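DNA endonuclease I-CvuI (Chlorella vulgaris, PDB 5A72) probably cuts DNA at a specific target site as a LAGLIDADG homing endonuclease of the chloroplast, promoting the spread of its own intron. Local coordinates at residues 18-23 against 97-102. Numbering follows the deposited sequence.
Sequences FVDADG and YLNLKR. Unlike the reference sequence in segment 97-102: N99 (reference Gln). With CA (calcium ion), chain F; CA (calcium ion), chain E; nucleotides of chain D.
The carboxylate of D20, in the last turn of helix 6-22, fills the bend of the 97-102 loop and accepts two of its backbone amides. N99 N reaches D20 OD2 at 2.6 Å on the syn lone pair. K101 N reaches D20 OD1 at 3.0 Å, also from the syn side but 29° out of the carboxylate plane. An aspartate suits this place because its two oxygens can take one amide each from a loop without regular secondary structure, just before helix 102-114. OD2 also accepts a bond from W14 NE1 of the second subunit, so the same group ties loop, helix and dimer together.

The closely packed part centres on this carboxylate: D20 is buried and loses more area to the loop than any other residue here, with L98 CD2, L100 CB and K101 CG gathered about its OD1. With its CG anti to the carbonyl carbon (chi1 -41°) and a bend at chi2, K101 runs alongside the last helical turn. Its long chain carries K101 NZ to G23 O at 3.1 Å, meeting that carbonyl from above its plane. Replacing D20 by alanine would remove both carboxylate oxygens and is likely to leave the amides of N99 and K101, and W14 NE1 of the second subunit, without this acceptor. N99 forms the solvent-facing edge, giving mainly its backbone and CB; L100 is partly exposed but meets F18 of the second subunit.

Just beyond, A21 O binds one calcium ion and D22 OD2 the other; D22 and A21 of the second subunit complete the two sites, so both subunits and DNA phosphates hold each ion. Helix 6-22 is the LAGLIDADG helix of the family, lying at the dimer interface with its acidic residue in the metal-dependent DNA-cleavage site.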
loop_
_atom_site.group_PDB
_atom_site.type_symbol
_atom_site.label_atom_id
_atom_site.label_comp_id
_atom_site.label_asym_id
_atom_site.label_seq_id
_atom_site.Cartn_x
_atom_site.Cartn_y
_atom_site.Cartn_z
ATOM N N PHE B 18 -0.026 4.204 3.839
ATOM C CA PHE B 18 1.024 3.451 3.186
ATOM C C PHE B 18 1.290 2.135 3.900
ATOM O O PHE B 18 1.448 1.106 3.254
ATOM C CB PHE B 18 2.301 4.276 3.103
ATOM C CG PHE B 18 3.234 3.816 2.033
ATOM C CD1 PHE B 18 3.071 4.252 0.720
ATOM C CD2 PHE B 18 4.264 2.935 2.323
ATOM C CE1 PHE B 18 3.935 3.828 -0.288
ATOM C CE2 PHE B 18 5.127 2.502 1.322
ATOM C CZ PHE B 18 4.967 2.952 0.014
ATOM N N VAL B 19 1.333 2.155 5.229
ATOM C CA VAL B 19 1.535 0.913 5.972
ATOM C C VAL B 19 0.313 -0.012 5.851
ATOM O O VAL B 19 0.469 -1.217 5.619
ATOM C CB VAL B 19 1.845 1.173 7.458
ATOM C CG1 VAL B 19 2.060 -0.141 8.182
ATOM C CG2 VAL B 19 3.082 2.044 7.590
ATOM N N ASP B 20 -0.893 0.539 5.976
ATOM C CA ASP B 20 -2.105 -0.255 5.776
ATOM C C ASP B 20 -2.048 -1.058 4.472
ATOM O O ASP B 20 -2.606 -2.145 4.382
ATOM C CB ASP B 20 -3.354 0.633 5.770
ATOM C CG ASP B 20 -4.011 0.740 7.141
ATOM O OD1 ASP B 20 -3.743 -0.122 8.005
ATOM O OD2 ASP B 20 -4.809 1.687 7.350
ATOM N N ALA B 21 -1.355 -0.534 3.468
ATOM C CA ALA B 21 -1.311 -1.201 2.181
ATOM C C ALA B 21 -0.025 -2.009 1.966
ATOM O O ALA B 21 -0.072 -3.220 1.768
ATOM C CB ALA B 21 -1.489 -0.178 1.075
ATOM N N ASP B 22 1.119 -1.329 2.012
ATOM C CA ASP B 22 2.407 -1.921 1.637
ATOM C C ASP B 22 3.276 -2.238 2.831
ATOM O O ASP B 22 4.501 -2.344 2.701
ATOM C CB ASP B 22 3.185 -0.983 0.709
ATOM C CG ASP B 22 3.025 -1.341 -0.752
ATOM O OD1 ASP B 22 2.139 -2.164 -1.074
ATOM O OD2 ASP B 22 3.783 -0.782 -1.578
ATOM N N GLY B 23 2.637 -2.379 3.989
ATOM C CA GLY B 23 3.355 -2.528 5.234
ATOM C C GLY B 23 3.076 -3.834 5.929
ATOM O O GLY B 23 2.408 -4.711 5.402
ATOM N N TYR B 97 -4.786 6.582 12.710
ATOM C CA TYR B 97 -5.083 6.614 11.273
ATOM C C TYR B 97 -5.031 5.242 10.607
ATOM O O TYR B 97 -5.449 5.090 9.463
ATOM C CB TYR B 97 -4.120 7.558 10.549
ATOM C CG TYR B 97 -3.921 8.858 11.265
ATOM C CD1 TYR B 97 -4.993 9.697 11.520
ATOM C CD2 TYR B 97 -2.675 9.241 11.704
ATOM C CE1 TYR B 97 -4.831 10.890 12.188
ATOM C CE2 TYR B 97 -2.497 10.439 12.382
ATOM C CZ TYR B 97 -3.581 11.258 12.617
ATOM O OH TYR B 97 -3.407 12.446 13.289
ATOM N N LEU B 98 -4.505 4.245 11.304
ATOM C CA LEU B 98 -4.497 2.897 10.750
ATOM C C LEU B 98 -5.920 2.375 10.592
ATOM O O LEU B 98 -6.772 2.616 11.446
ATOM C CB LEU B 98 -3.697 1.958 11.640
ATOM C CG LEU B 98 -2.190 2.153 11.616
ATOM C CD1 LEU B 98 -1.567 1.261 12.643
ATOM C CD2 LEU B 98 -1.653 1.820 10.240
ATOM N N ASN B 99 -6.189 1.667 9.503
ATOM C CA ASN B 99 -7.509 1.076 9.334
ATOM C C ASN B 99 -7.459 -0.444 9.234
ATOM O O ASN B 99 -7.970 -1.137 10.123
ATOM C CB ASN B 99 -8.213 1.698 8.137
ATOM C CG ASN B 99 -8.811 3.060 8.481
ATOM O OD1 ASN B 99 -9.965 3.167 8.917
ATOM N ND2 ASN B 99 -8.008 4.104 8.336
ATOM N N LEU B 100 -6.816 -0.969 8.200
ATOM C CA LEU B 100 -6.616 -2.415 8.109
ATOM C C LEU B 100 -5.793 -3.043 9.249
ATOM O O LEU B 100 -6.112 -4.134 9.724
ATOM C CB LEU B 100 -5.960 -2.749 6.777
ATOM C CG LEU B 100 -6.922 -2.430 5.642
ATOM C CD1 LEU B 100 -6.212 -2.424 4.308
ATOM C CD2 LEU B 100 -8.028 -3.455 5.651
ATOM N N LYS B 101 -4.738 -2.374 9.694
ATOM C CA LYS B 101 -3.792 -3.029 10.590
ATOM C C LYS B 101 -3.929 -2.578 12.038
ATOM O O LYS B 101 -3.007 -2.760 12.818
ATOM C CB LYS B 101 -2.349 -2.783 10.117
ATOM C CG LYS B 101 -2.152 -2.860 8.612
ATOM C CD LYS B 101 -1.148 -3.926 8.201
ATOM C CE LYS B 101 -1.404 -4.356 6.752
ATOM N NZ LYS B 101 -0.465 -5.405 6.235
ATOM N N ARG B 102 -5.060 -1.990 12.410
ATOM C CA ARG B 102 -5.195 -1.490 13.772
ATOM C C ARG B 102 -5.276 -2.654 14.756
ATOM O O ARG B 102 -4.892 -2.536 15.925
ATOM C CB ARG B 102 -6.417 -0.580 13.911
ATOM C CG ARG B 102 -6.508 0.095 15.274
ATOM C CD ARG B 102 -7.666 1.061 15.359
ATOM N NE ARG B 102 -7.468 2.214 14.495
ATOM C CZ ARG B 102 -8.427 3.076 14.165
ATOM N NH1 ARG B 102 -9.663 2.906 14.627
ATOM N NH2 ARG B 102 -8.151 4.107 13.369
HETATM CA CA CA F . 2.947 -1.270 -3.909
HETATM CA CA CA E . -1.211 -4.790 0.399
ATOM P P DG D 15 2.087 -5.985 -0.302
ATOM O OP1 DG D 15 2.075 -7.462 -0.434
ATOM O OP2 DG D 15 0.806 -5.297 -0.562
ATOM O "O5'" DG D 15 2.639 -5.384 1.105
ATOM C "C5'" DG D 15 3.507 -6.141 2.026
ATOM C "C4'" DG D 15 2.921 -7.493 2.397
ATOM O "O4'" DG D 15 3.672 -8.538 1.736
ATOM C "C3'" DG D 15 2.953 -7.860 3.865
ATOM O "O3'" DG D 15 1.873 -8.775 4.120
ATOM C "C2'" DG D 15 4.324 -8.530 3.993
ATOM C "C1'" DG D 15 4.402 -9.298 2.681
ATOM N N9 DG D 15 5.747 -9.464 2.129
ATOM C C8 DG D 15 6.664 -8.474 1.879
ATOM N N7 DG D 15 7.762 -8.911 1.324
ATOM C C5 DG D 15 7.549 -10.280 1.172
ATOM C C6 DG D 15 8.395 -11.292 0.628
ATOM O O6 DG D 15 9.539 -11.176 0.144
ATOM N N1 DG D 15 7.785 -12.544 0.665
ATOM C C2 DG D 15 6.531 -12.789 1.163
ATOM N N2 DG D 15 6.113 -14.062 1.108
ATOM N N3 DG D 15 5.733 -11.856 1.673
ATOM C C4 DG D 15 6.305 -10.630 1.645
ATOM P P DC D 14 6.370 -2.464 -4.642
ATOM O OP1 DC D 14 5.181 -1.670 -4.260
ATOM O OP2 DC D 14 7.544 -1.786 -5.243
ATOM O "O5'" DC D 14 6.872 -3.302 -3.357
ATOM C "C5'" DC D 14 6.000 -3.516 -2.230
ATOM C "C4'" DC D 14 5.157 -4.764 -2.414
ATOM O "O4'" DC D 14 5.966 -5.863 -2.904
ATOM C "C3'" DC D 14 4.468 -5.292 -1.142
ATOM O "O3'" DC D 14 3.104 -5.433 -1.408
ATOM C "C2'" DC D 14 5.142 -6.656 -0.902
ATOM C "C1'" DC D 14 5.465 -7.042 -2.321
ATOM N N1 DC D 14 6.452 -8.165 -2.522
ATOM C C2 DC D 14 6.084 -9.475 -2.203
ATOM O O2 DC D 14 4.968 -9.684 -1.687
ATOM N N3 DC D 14 6.965 -10.481 -2.454
ATOM C C4 DC D 14 8.145 -10.217 -3.015
ATOM N N4 DC D 14 8.967 -11.242 -3.254
ATOM C C5 DC D 14 8.535 -8.892 -3.355
ATOM C C6 DC D 14 7.662 -7.909 -3.107
HETATM O O HOH W 1 -2.688 -4.197 2.276
HETATM O O HOH W 2 -0.149 -6.322 2.564
HETATM O O HOH W 3 3.559 0.965 -4.346
HETATM O O HOH W 4 2.179 -0.962 -6.411
#